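Local coordinates for protein catechol 1,2-dioxygenase (Acinetobacter sp., PDB 1DLQ) that catalyses the iron(III)-dependent intradiol cleavage of catechol by molecular oxygen to cis,cis-muconate, an early step of the beta-ketoadipate pathway, at residues L215-N220 with D251-A256. Numbering follows the deposited sequence.
Sequences LGRHGN and DDFAYA. With HG (mercury (II) ion), chain D.
D251 meets H218 where two loops of the intradiol dioxygenase beta fold come together, one running from helix 207-214 into strand 224-230, the other joining strands 237-243 and 262-268. The link is a His-carboxylate hydrogen bond: H218 NE2 donates to D251 OD2, bent to 143°, with the carboxylate plane turned 76° from the ring; the modelled 2.5 Å between these two atoms is unusually short and should not be over-read. Histidine suits the place because its other nitrogen works as well; ND1 accepts N220 N in the ring plane at 2.9 Å, which fixes the ring's rotation, while Y248 packs against it edge-to-face.

D252 opens a type I turn to Y255. Its short carboxylate folds back over the turn: OD1 takes A254 N, an Asx turn, from above its plane, OD2 takes A256 N on the anti side, and R221 adds a salt bridge. This brace lies near the iron site, with the D252 side chain about 8 Å from the ferric ion.

F253 joins the backbones, its N donating to N220 O at 3.0 Å. Its chi1 of 118°, away from the staggered values, sets the ring against the backbone of the small G219, whose CA sits 3.6 Å from CD2. A mercury ion, bound by G219 O and C202 SG, lies over one ring face.

Y255 reaches back so that its hydroxyl lies over a face of the R217 guanidinium, though the modelled closeness is doubtful, and its ring meets F14 of the second subunit edge-to-face. The long arginine, bent at chi3, sends NH1 to G77 O and leaves NH2 3.1 Å from F253 O, which lies at the guanidinium edge.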
# COMPACT_ATOMS: atom_id res chain seq x y z
N LEU A 215 -13.76 -0.26 -11.13
CA LEU A 215 -14.01 -1.60 -11.64
C LEU A 215 -15.52 -1.82 -11.87
O LEU A 215 -15.94 -2.92 -12.23
CB LEU A 215 -13.48 -2.65 -10.65
CG LEU A 215 -11.99 -2.57 -10.30
CD1 LEU A 215 -11.66 -3.61 -9.22
CD2 LEU A 215 -11.13 -2.79 -11.55
N GLY A 216 -16.31 -0.78 -11.66
CA GLY A 216 -17.75 -0.87 -11.86
C GLY A 216 -18.43 -1.78 -10.85
O GLY A 216 -19.49 -2.35 -11.14
N ARG A 217 -17.82 -1.91 -9.67
CA ARG A 217 -18.34 -2.77 -8.61
C ARG A 217 -18.80 -2.03 -7.36
O ARG A 217 -18.43 -0.87 -7.13
CB ARG A 217 -17.27 -3.78 -8.20
CG ARG A 217 -16.86 -4.77 -9.28
CD ARG A 217 -15.74 -5.63 -8.73
NE ARG A 217 -16.13 -6.24 -7.47
CZ ARG A 217 -15.27 -6.59 -6.52
NH1 ARG A 217 -13.97 -6.39 -6.71
NH2 ARG A 217 -15.70 -7.12 -5.38
N HIS A 218 -19.62 -2.70 -6.55
CA HIS A 218 -20.12 -2.12 -5.31
C HIS A 218 -19.29 -2.68 -4.15
O HIS A 218 -18.58 -3.67 -4.33
CB HIS A 218 -21.60 -2.47 -5.11
CG HIS A 218 -21.86 -3.92 -4.85
ND1 HIS A 218 -21.49 -4.54 -3.68
CD2 HIS A 218 -22.44 -4.87 -5.62
CE1 HIS A 218 -21.83 -5.81 -3.73
NE2 HIS A 218 -22.42 -6.04 -4.90
N GLY A 219 -19.37 -2.06 -2.98
CA GLY A 219 -18.60 -2.54 -1.85
C GLY A 219 -19.49 -2.98 -0.71
O GLY A 219 -19.14 -2.81 0.45
N ASN A 220 -20.64 -3.55 -1.04
CA ASN A 220 -21.59 -3.98 -0.04
C ASN A 220 -21.51 -5.44 0.31
O ASN A 220 -21.27 -6.30 -0.54
CB ASN A 220 -23.01 -3.68 -0.50
CG ASN A 220 -23.21 -2.23 -0.83
OD1 ASN A 220 -22.97 -1.35 -0.00
ND2 ASN A 220 -23.65 -1.96 -2.05
N ASP A 251 -24.14 -11.71 -3.74
CA ASP A 251 -23.38 -10.72 -4.47
C ASP A 251 -22.53 -9.93 -3.48
O ASP A 251 -22.42 -8.71 -3.56
CB ASP A 251 -24.31 -9.79 -5.27
CG ASP A 251 -23.55 -8.81 -6.15
OD1 ASP A 251 -22.62 -9.24 -6.87
OD2 ASP A 251 -23.90 -7.61 -6.13
N ASP A 252 -21.95 -10.67 -2.54
CA ASP A 252 -21.10 -10.10 -1.51
C ASP A 252 -19.79 -9.59 -2.13
O ASP A 252 -19.12 -10.31 -2.85
CB ASP A 252 -20.84 -11.18 -0.45
CG ASP A 252 -19.80 -10.78 0.57
OD1 ASP A 252 -19.67 -9.59 0.92
OD2 ASP A 252 -19.10 -11.69 1.06
N PHE A 253 -19.45 -8.33 -1.86
CA PHE A 253 -18.24 -7.75 -2.41
C PHE A 253 -16.97 -8.46 -1.92
O PHE A 253 -15.89 -8.33 -2.52
CB PHE A 253 -18.20 -6.24 -2.09
CG PHE A 253 -17.04 -5.81 -1.23
CD1 PHE A 253 -16.98 -6.17 0.11
CD2 PHE A 253 -16.01 -5.06 -1.77
CE1 PHE A 253 -15.91 -5.77 0.90
CE2 PHE A 253 -14.94 -4.66 -0.98
CZ PHE A 253 -14.89 -5.02 0.36
N ALA A 254 -17.11 -9.24 -0.84
CA ALA A 254 -15.99 -9.98 -0.26
C ALA A 254 -16.03 -11.45 -0.67
O ALA A 254 -15.16 -12.23 -0.28
CB ALA A 254 -16.03 -9.86 1.26
N TYR A 255 -17.04 -11.82 -1.44
CA TYR A 255 -17.19 -13.19 -1.92
C TYR A 255 -17.07 -14.24 -0.81
O TYR A 255 -16.49 -15.31 -1.01
CB TYR A 255 -16.12 -13.48 -2.99
CG TYR A 255 -16.01 -12.40 -4.03
CD1 TYR A 255 -16.91 -12.35 -5.10
CD2 TYR A 255 -15.03 -11.41 -3.95
CE1 TYR A 255 -16.84 -11.35 -6.06
CE2 TYR A 255 -14.95 -10.39 -4.92
CZ TYR A 255 -15.87 -10.38 -5.97
OH TYR A 255 -15.83 -9.40 -6.94
N ALA A 256 -17.64 -13.94 0.35
CA ALA A 256 -17.56 -14.84 1.48
C ALA A 256 -18.70 -15.86 1.55
O ALA A 256 -18.57 -16.90 2.19
CB ALA A 256 -17.52 -14.03 2.77
HG HG D . -16.89 -2.65 1.73
O HOH W 1 -17.58 -4.15 3.56